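Long-range contacts in D-aminopeptidase (Bacillus subtilis, PDB 1HI9), which hydrolyses N-terminal residues from peptides containing D-amino acids, as a zinc-dependent, self-compartmentalizing homodecamer whose active sites lie in a central chamber: residues A[91-95]-A[141-146]; A[1-5]-A[50-55]; A[169-173]-A[193-197]; A[43-47]-A[71-75]; A[83-88]-A[258-262]. All coordinates share one frame; numbering follows the deposited sequence.

Interaction 1: residues A[91-95]-A[141-146]; sequences LDDTF and AGYYDV
The backbone of L91 and D92 lies over one face of the Y144 ring, an aromatic contact made with main-chain atoms rather than with side chains. D92 CA stands 3.9 Å from the Y144 ring centroid and 21° off its normal, a CH-pi contact, while L91 O sits over the same face, also offset from its centre, 3.3 Å from Y144 CE1. The motifs that meet are a type I beta turn, D92 to F95, and the Schellman motif that closes helix 133-143. In the latter V146 N bonds to A141 O and D145 N to G142 O, with D145 as the positive-phi residue. Y144 CG is anti to the carbonyl carbon (chi1 -67°), a setting that brings the ring up against the incoming loop; Y143 CD2 lies over the centre of its other face, so the phenol is sandwiched. Beside the ring, D93 CA makes a CA-H...O contact with Y144 O at 3.5 Å. Next to the ring the packing is apolar. The two methyls of L91 divide the work, CD1 reaching A141 CB at 4.0 Å and CD2 reaching V146 CG2, also at 4.0 Å, as the L91 and V146 chains lie alongside each other, pointing opposite ways. V146 CG2 packs against the turn's carbonyls, 3.4 Å from D92 O and 3.5 Å from F95 O. T94 OG1, hydrogen-bonded to K2 NZ, ties the turn to strand 2-7. An Asx turn braces it from within: D92 OD1 accepts both T94 N, from 46° out of the carboxylate plane, and T94 OG1, on the syn side.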
# COMPACT_ATOMS: atom_id res chain seq x y z
N LEU A 91 20.93 31.23 21.12
CA LEU A 91 20.97 31.89 22.42
C LEU A 91 22.41 32.19 22.85
O LEU A 91 23.22 31.27 22.98
CB LEU A 91 20.29 31.00 23.47
CG LEU A 91 19.67 31.65 24.71
CD1 LEU A 91 19.14 30.57 25.65
CD2 LEU A 91 20.70 32.50 25.43
N ASP A 92 22.73 33.47 23.06
CA ASP A 92 24.07 33.87 23.50
C ASP A 92 23.95 34.86 24.67
O ASP A 92 22.85 35.11 25.15
CB ASP A 92 24.87 34.50 22.36
CG ASP A 92 24.19 35.71 21.76
OD1 ASP A 92 23.44 36.40 22.50
OD2 ASP A 92 24.40 35.99 20.56
N ASP A 93 25.07 35.42 25.10
CA ASP A 93 25.08 36.35 26.23
C ASP A 93 24.57 37.76 25.92
O ASP A 93 24.58 38.63 26.78
CB ASP A 93 26.50 36.44 26.83
CG ASP A 93 27.50 37.09 25.89
OD1 ASP A 93 28.71 37.09 26.23
OD2 ASP A 93 27.10 37.60 24.82
N THR A 94 24.11 37.97 24.70
CA THR A 94 23.60 39.28 24.32
C THR A 94 22.10 39.41 24.55
O THR A 94 21.50 40.43 24.22
CB THR A 94 23.89 39.58 22.84
OG1 THR A 94 22.97 38.84 22.02
CG2 THR A 94 25.31 39.17 22.48
N PHE A 95 21.48 38.37 25.12
CA PHE A 95 20.06 38.41 25.38
C PHE A 95 19.75 38.78 26.83
O PHE A 95 20.44 38.36 27.76
CB PHE A 95 19.41 37.06 25.04
CG PHE A 95 19.27 36.81 23.56
CD1 PHE A 95 20.34 36.31 22.82
CD2 PHE A 95 18.08 37.10 22.90
CE1 PHE A 95 20.24 36.12 21.44
CE2 PHE A 95 17.96 36.92 21.52
CZ PHE A 95 19.05 36.42 20.79
N ALA A 141 21.19 28.34 29.14
CA ALA A 141 20.91 29.76 29.22
C ALA A 141 21.81 30.34 30.31
O ALA A 141 22.35 31.45 30.16
CB ALA A 141 19.44 29.99 29.57
N GLY A 142 21.98 29.59 31.39
CA GLY A 142 22.81 30.02 32.49
C GLY A 142 24.26 30.22 32.09
O GLY A 142 24.93 31.14 32.55
N TYR A 143 24.75 29.34 31.22
CA TYR A 143 26.12 29.42 30.73
C TYR A 143 26.38 30.80 30.13
O TYR A 143 27.49 31.30 30.21
CB TYR A 143 26.37 28.36 29.67
CG TYR A 143 27.77 28.37 29.12
CD1 TYR A 143 28.80 27.73 29.80
CD2 TYR A 143 28.08 29.07 27.95
CE1 TYR A 143 30.11 27.77 29.31
CE2 TYR A 143 29.39 29.13 27.46
CZ TYR A 143 30.40 28.47 28.15
OH TYR A 143 31.70 28.50 27.66
N TYR A 144 25.36 31.39 29.52
CA TYR A 144 25.50 32.70 28.91
C TYR A 144 25.01 33.80 29.84
O TYR A 144 24.87 34.95 29.43
CB TYR A 144 24.73 32.77 27.59
CG TYR A 144 25.29 31.88 26.50
CD1 TYR A 144 24.71 30.64 26.22
CD2 TYR A 144 26.39 32.29 25.74
CE1 TYR A 144 25.22 29.82 25.21
CE2 TYR A 144 26.91 31.47 24.73
CZ TYR A 144 26.31 30.24 24.47
OH TYR A 144 26.82 29.45 23.47
N ASP A 145 24.76 33.44 31.10
CA ASP A 145 24.28 34.39 32.09
C ASP A 145 22.95 35.01 31.71
O ASP A 145 22.67 36.16 32.02
CB ASP A 145 25.30 35.50 32.33
CG ASP A 145 26.36 35.09 33.31
OD1 ASP A 145 26.00 34.91 34.50
OD2 ASP A 145 27.53 34.94 32.90
N VAL A 146 22.13 34.22 31.03
CA VAL A 146 20.82 34.69 30.62
C VAL A 146 19.79 33.98 31.48
O VAL A 146 19.81 32.76 31.60
CB VAL A 146 20.54 34.40 29.15
CG1 VAL A 146 19.14 34.85 28.80
CG2 VAL A 146 21.57 35.11 28.28

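Interaction 2: residues A[1-5]-A[50-55]; sequences MKLYM and GCTEVL
L3, M5, C51 and V54 form the apolar centre on one face of a parallel strand pair. L3 CD1 meets V54 CG1 at 4.2 Å, and M5 SD lies 4.0 Å from V54 CG1. C51 SG extends this layer toward the chain start, lying 3.9 Å from L3 CB and 3.7 Å from M1 CG. Helix 28-48 covers this face, with C42 and I43 on M5 and with A46 and F47 on V54. On the other face Y4 is packed against L55, whose CD1 sits at the ring edge, 4.1 Å from Y4 CD1; with CG anti to the backbone N (chi1 -178°), the ring is turned so that this edge meets the methyl. Between the faces the backbones are joined by L3 N to E53 O, L55 N to L3 O and M5 N to L55 O, the last 2.7 Å long. At the outer end T52 N bonds to M1 O, and the terminal M1 N reaches T52 OG1 at 3.0 Å. K2 and E53 run side by side, yet K2 NZ stays 4.4 Å from E53 OE1, too far for a salt bridge; K2 NZ instead bonds to T94 OG1, and K2 lies in a cation-pi contact with F95. With axes 19° apart and helix 28-48 between them in sequence, strands 2-7 and 53-58 make a beta-alpha-beta crossover, the first strand leading directly to the zinc ligand D8.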
# COMPACT_ATOMS: atom_id res chain seq x y z
N MET A 1 15.96 45.87 24.12
CA MET A 1 16.43 44.63 24.82
C MET A 1 16.07 43.40 23.98
O MET A 1 14.97 43.31 23.44
CB MET A 1 15.79 44.54 26.21
CG MET A 1 14.27 44.54 26.23
SD MET A 1 13.53 44.78 27.88
CE MET A 1 13.59 43.11 28.54
N LYS A 2 17.02 42.48 23.86
CA LYS A 2 16.81 41.25 23.09
C LYS A 2 16.21 40.14 23.94
O LYS A 2 16.70 39.83 25.03
CB LYS A 2 18.13 40.77 22.48
CG LYS A 2 18.71 41.71 21.45
CD LYS A 2 20.11 41.30 21.02
CE LYS A 2 20.12 40.00 20.23
NZ LYS A 2 21.51 39.70 19.79
N LEU A 3 15.15 39.53 23.43
CA LEU A 3 14.49 38.44 24.12
C LEU A 3 14.58 37.16 23.28
O LEU A 3 14.33 37.18 22.07
CB LEU A 3 13.03 38.82 24.40
CG LEU A 3 12.12 37.91 25.23
CD1 LEU A 3 11.53 36.85 24.35
CD2 LEU A 3 12.89 37.28 26.39
N TYR A 4 14.96 36.06 23.92
CA TYR A 4 15.08 34.77 23.25
C TYR A 4 13.88 33.89 23.55
O TYR A 4 13.46 33.76 24.71
CB TYR A 4 16.32 34.03 23.72
CG TYR A 4 16.52 32.70 23.01
CD1 TYR A 4 17.10 32.65 21.73
CD2 TYR A 4 16.13 31.50 23.61
CE1 TYR A 4 17.28 31.43 21.07
CE2 TYR A 4 16.30 30.28 22.95
CZ TYR A 4 16.88 30.25 21.69
OH TYR A 4 17.09 29.05 21.05
N MET A 5 13.34 33.25 22.51
CA MET A 5 12.18 32.37 22.68
C MET A 5 12.41 30.97 22.14
O MET A 5 12.84 30.78 21.00
CB MET A 5 10.95 32.97 21.99
CG MET A 5 10.14 33.91 22.85
SD MET A 5 8.65 34.51 22.02
CE MET A 5 7.69 33.03 21.90
N GLY A 50 8.64 46.82 25.43
CA GLY A 50 9.95 47.42 25.29
C GLY A 50 10.98 46.67 24.47
O GLY A 50 11.89 47.28 23.91
N CYS A 51 10.87 45.35 24.41
CA CYS A 51 11.83 44.55 23.65
C CYS A 51 12.00 45.07 22.22
O CYS A 51 11.02 45.39 21.54
CB CYS A 51 11.41 43.08 23.63
SG CYS A 51 11.46 42.27 25.26
N THR A 52 13.25 45.16 21.78
CA THR A 52 13.57 45.64 20.45
C THR A 52 13.84 44.50 19.48
O THR A 52 13.80 44.68 18.26
CB THR A 52 14.82 46.54 20.48
OG1 THR A 52 15.90 45.82 21.11
CG2 THR A 52 14.53 47.82 21.26
N GLU A 53 14.12 43.32 20.03
CA GLU A 53 14.40 42.13 19.24
C GLU A 53 13.84 40.88 19.90
O GLU A 53 13.93 40.71 21.12
CB GLU A 53 15.91 41.96 19.05
CG GLU A 53 16.39 42.19 17.63
CD GLU A 53 17.88 41.89 17.45
OE1 GLU A 53 18.72 42.61 18.03
OE2 GLU A 53 18.22 40.93 16.72
N VAL A 54 13.26 40.00 19.10
CA VAL A 54 12.70 38.75 19.60
C VAL A 54 13.09 37.62 18.66
O VAL A 54 12.60 37.54 17.54
CB VAL A 54 11.17 38.79 19.70
CG1 VAL A 54 10.66 37.49 20.29
CG2 VAL A 54 10.74 39.97 20.55
N LEU A 55 14.01 36.76 19.12
CA LEU A 55 14.48 35.63 18.34
C LEU A 55 13.63 34.43 18.72
O LEU A 55 13.58 34.04 19.89
CB LEU A 55 15.94 35.32 18.66
CG LEU A 55 16.85 34.89 17.51
CD1 LEU A 55 18.04 34.15 18.07
CD2 LEU A 55 16.09 34.01 16.54

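Interaction 3: residues A[169-173]-A[193-197]; sequences TTAAV and LLTEK
Apolar packing brings the helix onto the strand. A171 CB is the central point, 4.1 Å from L194 CD2 and 3.8 Å from K197 CG. L194 CD2 also touches V173 CG1 at 3.8 Å, so one leucine methyl bridges two residues of the 169-173 segment. T169 CG2 lies against the lysine chain, 3.8 Å from K197 CD. Contacts with the main chain come next: L193 CD2 approaches A172 O at 3.5 Å. The polar component is small. K197 is bent at its second torsion (chi2 -73°), so that its chain crosses the strand, with NZ 3.3 Å from T170 O, a weak hydrogen bond. T170 itself points away from the helix, and its OG1 is held by E162. The short axes are 8.6 Å apart and their N-to-C directions differ by 177°, so they run antiparallel. Helix 187-203 thus packs on the mixed, mainly parallel sheet, as in an alpha/beta fold. In the wider layer, strand 169-176 is flanked in that sheet by strands 148-152 and 181-184; L194 spreads onto M150 and A152 of the former, while E38 and Y41 of helix 28-48 touch L194 and T195 on helix 187-203.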
# COMPACT_ATOMS: atom_id res chain seq x y z
N THR A 169 8.43 33.25 36.24
CA THR A 169 7.01 33.43 35.96
C THR A 169 6.55 32.26 35.09
O THR A 169 7.19 31.91 34.10
CB THR A 169 6.75 34.75 35.21
OG1 THR A 169 7.04 35.86 36.08
CG2 THR A 169 5.29 34.84 34.79
N THR A 170 5.43 31.65 35.47
CA THR A 170 4.91 30.52 34.72
C THR A 170 3.49 30.78 34.25
O THR A 170 2.73 31.50 34.90
CB THR A 170 4.93 29.23 35.55
OG1 THR A 170 4.00 29.34 36.64
CG2 THR A 170 6.32 28.97 36.12
N ALA A 171 3.14 30.19 33.12
CA ALA A 171 1.81 30.34 32.55
C ALA A 171 1.27 28.97 32.18
O ALA A 171 1.71 28.35 31.21
CB ALA A 171 1.87 31.23 31.31
N ALA A 172 0.31 28.49 32.98
CA ALA A 172 -0.29 27.19 32.76
C ALA A 172 -1.49 27.31 31.84
O ALA A 172 -2.61 27.54 32.29
CB ALA A 172 -0.71 26.58 34.11
N VAL A 173 -1.26 27.14 30.55
CA VAL A 173 -2.34 27.28 29.58
C VAL A 173 -3.32 26.11 29.61
O VAL A 173 -4.40 26.18 29.02
CB VAL A 173 -1.77 27.44 28.16
CG1 VAL A 173 -0.94 28.72 28.09
CG2 VAL A 173 -0.91 26.23 27.79
N LEU A 193 -3.91 35.14 29.25
CA LEU A 193 -3.00 34.61 30.24
C LEU A 193 -1.55 34.81 29.80
O LEU A 193 -0.73 35.34 30.56
CB LEU A 193 -3.27 33.12 30.47
CG LEU A 193 -2.34 32.45 31.50
CD1 LEU A 193 -2.44 33.18 32.84
CD2 LEU A 193 -2.72 30.98 31.67
N LEU A 194 -1.24 34.40 28.58
CA LEU A 194 0.11 34.54 28.05
C LEU A 194 0.52 36.01 27.96
O LEU A 194 1.65 36.37 28.29
CB LEU A 194 0.21 33.87 26.68
CG LEU A 194 0.07 32.34 26.68
CD1 LEU A 194 -0.12 31.81 25.26
CD2 LEU A 194 1.30 31.72 27.32
N THR A 195 -0.41 36.85 27.51
CA THR A 195 -0.15 38.28 27.39
C THR A 195 0.21 38.90 28.74
O THR A 195 1.22 39.59 28.87
CB THR A 195 -1.38 39.01 26.82
OG1 THR A 195 -1.66 38.50 25.52
CG2 THR A 195 -1.10 40.51 26.71
N GLU A 196 -0.63 38.65 29.75
CA GLU A 196 -0.40 39.18 31.09
C GLU A 196 0.90 38.63 31.67
O GLU A 196 1.75 39.38 32.14
CB GLU A 196 -1.56 38.81 32.02
CG GLU A 196 -2.94 39.11 31.46
CD GLU A 196 -4.06 38.62 32.37
OE1 GLU A 196 -3.95 37.49 32.90
OE2 GLU A 196 -5.07 39.36 32.54
N LYS A 197 1.05 37.31 31.62
CA LYS A 197 2.24 36.67 32.16
C LYS A 197 3.53 37.15 31.49
O LYS A 197 4.55 37.32 32.15
CB LYS A 197 2.11 35.15 32.01
CG LYS A 197 1.05 34.55 32.91
CD LYS A 197 1.49 34.53 34.37
CE LYS A 197 0.46 33.81 35.23
NZ LYS A 197 0.94 33.61 36.63

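Interaction 4: residues A[43-47]-A[71-75]; sequences IAEAF and LHPEA
Aliphatic contacts centre on I43, which helix 28-48 directs at the 71-75 loop leading into strand 76-80, an outermost strand of the mixed sheet within this chain. I43 CG2 meets H72 CB at 3.6 Å and A75 CB at 3.9 Å, while I43 CD1 reaches on to L71 CD1, also 3.9 Å away. With CG1 anti to the carbonyl carbon (chi1 -62°), the isoleucine divides its branches, CG2 toward the imidazole and CD1 toward the leucine. The aromatic part joins F47 and H72 obliquely: their centroids are 5.2 Å apart and their planes 47° from each other, with F47 CD1 and CE1 over one face of the imidazole. F47 also reaches the turn beyond, CZ lying 3.1 Å from E74 O and CE1 3.8 Å from E74 CB. Polar bonds serve chiefly to shape the loop. A75 N to H72 O closes a type I turn, and E74 N donates to H72 ND1 at 3.1 Å, only 3° out of the ring plane. The E74 carboxylate leads away, to a salt bridge with K189 of a second subunit; P73 O accepts from S186 of that subunit. Because ND1 is used as an acceptor, the geometry is consistent with a neutral H72 bearing its proton on NE2, and the same bond fixes the rotation of the imidazole while F47 packs over its face.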
# COMPACT_ATOMS: atom_id res chain seq x y z
N ILE A 43 5.17 37.22 21.54
CA ILE A 43 5.98 38.12 20.75
C ILE A 43 5.38 39.53 20.77
O ILE A 43 6.09 40.51 21.01
CB ILE A 43 6.08 37.63 19.29
CG1 ILE A 43 6.75 36.25 19.26
CG2 ILE A 43 6.88 38.62 18.45
CD1 ILE A 43 6.66 35.55 17.90
N ALA A 44 4.08 39.62 20.52
CA ALA A 44 3.38 40.90 20.51
C ALA A 44 3.57 41.62 21.83
O ALA A 44 3.88 42.80 21.86
CB ALA A 44 1.91 40.69 20.24
N GLU A 45 3.38 40.90 22.93
CA GLU A 45 3.53 41.51 24.23
C GLU A 45 4.99 41.82 24.54
O GLU A 45 5.28 42.73 25.31
CB GLU A 45 2.94 40.62 25.32
CG GLU A 45 2.89 41.28 26.68
CD GLU A 45 2.37 42.71 26.60
OE1 GLU A 45 1.35 42.94 25.91
OE2 GLU A 45 2.98 43.60 27.22
N ALA A 46 5.90 41.06 23.95
CA ALA A 46 7.32 41.29 24.18
C ALA A 46 7.70 42.67 23.65
O ALA A 46 8.32 43.46 24.35
CB ALA A 46 8.16 40.22 23.48
N PHE A 47 7.32 42.93 22.40
CA PHE A 47 7.59 44.21 21.76
C PHE A 47 6.85 45.31 22.50
O PHE A 47 7.41 46.38 22.77
CB PHE A 47 7.15 44.18 20.30
CG PHE A 47 8.05 43.39 19.41
CD1 PHE A 47 7.55 42.36 18.62
CD2 PHE A 47 9.41 43.67 19.34
CE1 PHE A 47 8.38 41.63 17.78
CE2 PHE A 47 10.24 42.95 18.49
CZ PHE A 47 9.72 41.93 17.71
N LEU A 71 3.82 33.97 11.41
CA LEU A 71 4.47 34.41 12.63
C LEU A 71 4.55 35.93 12.61
O LEU A 71 4.50 36.54 11.55
CB LEU A 71 5.88 33.82 12.74
CG LEU A 71 6.56 33.95 14.09
CD1 LEU A 71 5.89 33.01 15.09
CD2 LEU A 71 8.04 33.63 13.97
N HIS A 72 4.67 36.54 13.79
CA HIS A 72 4.76 38.00 13.90
C HIS A 72 5.88 38.45 12.97
O HIS A 72 7.03 38.02 13.11
CB HIS A 72 5.07 38.41 15.34
CG HIS A 72 4.85 39.86 15.63
ND1 HIS A 72 5.55 40.86 15.00
CD2 HIS A 72 4.00 40.48 16.49
CE1 HIS A 72 5.15 42.04 15.45
NE2 HIS A 72 4.21 41.83 16.36
N PRO A 73 5.56 39.32 12.01
CA PRO A 73 6.50 39.85 11.02
C PRO A 73 7.75 40.52 11.57
O PRO A 73 8.80 40.51 10.92
CB PRO A 73 5.63 40.81 10.20
CG PRO A 73 4.64 41.30 11.21
CD PRO A 73 4.27 40.03 11.93
N GLU A 74 7.66 41.10 12.76
CA GLU A 74 8.81 41.76 13.36
C GLU A 74 9.70 40.83 14.16
O GLU A 74 10.66 41.26 14.81
CB GLU A 74 8.35 42.93 14.24
CG GLU A 74 7.99 44.16 13.44
CD GLU A 74 9.07 44.51 12.42
OE1 GLU A 74 10.24 44.72 12.84
OE2 GLU A 74 8.75 44.56 11.21
N ALA A 75 9.40 39.54 14.13
CA ALA A 75 10.20 38.58 14.86
C ALA A 75 11.11 37.83 13.89
O ALA A 75 10.81 37.75 12.70
CB ALA A 75 9.31 37.60 15.61

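Interaction 5: residues A[83-88]-A[258-262]; sequences KPFSMV and YQAML
Y258 fills the tight half of this contact, its ring held between V88 on one face and M261 CE on the other. V88 CG2 makes a CH-pi contact, 4.2 Å from the Y258 centroid and 22° off the normal. S86 CB comes at the ring edge, and F85 O approaches obliquely, 3.3 Å from Y258 CE2. The tyrosine reaches so far into the loop because its CG is anti to the backbone N (chi1 -165°), and its OH ends in a hydrogen bond to N137 of helix 133-143. One helical turn on, L262 adds a second close fit: CD2 is 3.7 Å from S86 CB, and CD1 is 3.5 Å from P84 O. Against these short approaches the other half is looser, with P84, F85 and Q259 partly exposed: F85 CD2 is 4.1 Å from Y258 CD2, and F85 CE2 equally far from Q259 CG. Beyond it P84 packs on I177 of a second subunit and Q259 on L234 of a third. Just after the turn, the M87 side chain leads away toward D8 and E133, about 4 Å from a zinc ion at nearest atoms. The loop thus lies between helix 254-268 and the dinuclear zinc site of this M55 peptidase.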
# COMPACT_ATOMS: atom_id res chain seq x y z
N LYS A 83 20.62 21.66 14.25
CA LYS A 83 21.25 22.89 14.73
C LYS A 83 22.21 22.52 15.86
O LYS A 83 21.87 21.73 16.74
CB LYS A 83 20.21 23.88 15.25
CG LYS A 83 19.29 24.42 14.19
CD LYS A 83 18.12 25.17 14.79
CE LYS A 83 17.27 24.26 15.66
NZ LYS A 83 15.92 24.83 15.85
N PRO A 84 23.42 23.08 15.84
CA PRO A 84 24.45 22.81 16.86
C PRO A 84 23.90 22.74 18.30
O PRO A 84 24.32 21.87 19.08
CB PRO A 84 25.43 23.96 16.65
CG PRO A 84 25.37 24.17 15.17
CD PRO A 84 23.89 24.09 14.87
N PHE A 85 22.96 23.62 18.65
CA PHE A 85 22.41 23.61 19.99
C PHE A 85 20.90 23.38 20.11
O PHE A 85 20.26 23.83 21.05
CB PHE A 85 22.84 24.87 20.76
CG PHE A 85 24.31 24.92 21.05
CD1 PHE A 85 25.19 25.52 20.15
CD2 PHE A 85 24.83 24.26 22.15
CE1 PHE A 85 26.57 25.46 20.34
CE2 PHE A 85 26.21 24.19 22.35
CZ PHE A 85 27.08 24.79 21.44
N SER A 86 20.36 22.66 19.13
CA SER A 86 18.96 22.26 19.10
C SER A 86 17.96 23.27 19.64
O SER A 86 17.76 24.33 19.04
CB SER A 86 18.83 20.92 19.86
OG SER A 86 17.53 20.35 19.74
N MET A 87 17.32 22.93 20.77
CA MET A 87 16.32 23.79 21.40
C MET A 87 16.80 25.17 21.85
O MET A 87 15.98 26.07 22.04
CB MET A 87 15.68 23.05 22.57
CG MET A 87 15.02 21.75 22.18
SD MET A 87 14.10 20.96 23.51
CE MET A 87 12.61 21.91 23.51
N VAL A 88 18.11 25.35 22.04
CA VAL A 88 18.61 26.65 22.46
C VAL A 88 19.54 27.30 21.43
O VAL A 88 20.35 28.16 21.76
CB VAL A 88 19.32 26.58 23.85
CG1 VAL A 88 18.28 26.47 24.95
CG2 VAL A 88 20.28 25.39 23.91
N TYR A 258 25.70 19.60 26.59
CA TYR A 258 24.47 19.66 25.82
C TYR A 258 24.61 18.86 24.54
O TYR A 258 23.76 18.02 24.21
CB TYR A 258 24.11 21.11 25.49
CG TYR A 258 22.68 21.27 25.00
CD1 TYR A 258 21.61 21.26 25.89
CD2 TYR A 258 22.40 21.38 23.65
CE1 TYR A 258 20.30 21.36 25.45
CE2 TYR A 258 21.09 21.48 23.19
CZ TYR A 258 20.04 21.47 24.10
OH TYR A 258 18.75 21.56 23.65
N GLN A 259 25.69 19.10 23.81
CA GLN A 259 25.92 18.37 22.57
C GLN A 259 26.11 16.88 22.80
O GLN A 259 25.73 16.07 21.96
CB GLN A 259 27.10 18.97 21.82
CG GLN A 259 26.74 20.30 21.19
CD GLN A 259 27.77 20.77 20.17
OE1 GLN A 259 27.47 21.58 19.29
NE2 GLN A 259 28.99 20.27 20.30
N ALA A 260 26.69 16.51 23.94
CA ALA A 260 26.88 15.11 24.24
C ALA A 260 25.48 14.50 24.37
O ALA A 260 25.25 13.36 23.97
CB ALA A 260 27.66 14.94 25.53
N MET A 261 24.55 15.28 24.93
CA MET A 261 23.17 14.81 25.10
C MET A 261 22.56 14.56 23.73
O MET A 261 21.93 13.53 23.50
CB MET A 261 22.35 15.85 25.88
CG MET A 261 20.87 15.52 26.04
SD MET A 261 19.89 16.04 24.60
CE MET A 261 20.12 17.81 24.72
N LEU A 262 22.76 15.50 22.81
CA LEU A 262 22.22 15.38 21.46
C LEU A 262 22.69 14.10 20.77
O LEU A 262 21.89 13.36 20.19
CB LEU A 262 22.63 16.59 20.62
CG LEU A 262 22.01 17.92 21.09
CD1 LEU A 262 22.56 19.05 20.23
CD2 LEU A 262 20.49 17.85 20.97

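How the interactions relate
Interactions 1 and 5 share the loop between strands 76-80 and 97-103, and interaction 5 carries it to the late helix 254-268. Interactions 2 and 4 are neighbours, centres about 9 Å apart, and their segments alternate along the chain, sharing the crossover through helix 28-48. Interaction 4 touches interaction 3 where E45 meets T195. Interaction 1, its centre about 13 Å from that of interaction 2, packs F95 onto the backbone of strand 2-7, while Y4 OH of interaction 2 lies near M87 O and V88 of interaction 5. Interactions 1 and 3 fall within the stretch of chain closed by interaction 5; the centres of 3 and 5 are about 27 Å apart, on opposite sides of the chain's centre. Interactions 4 and 5 both touch a second subunit, linking fold to decamer.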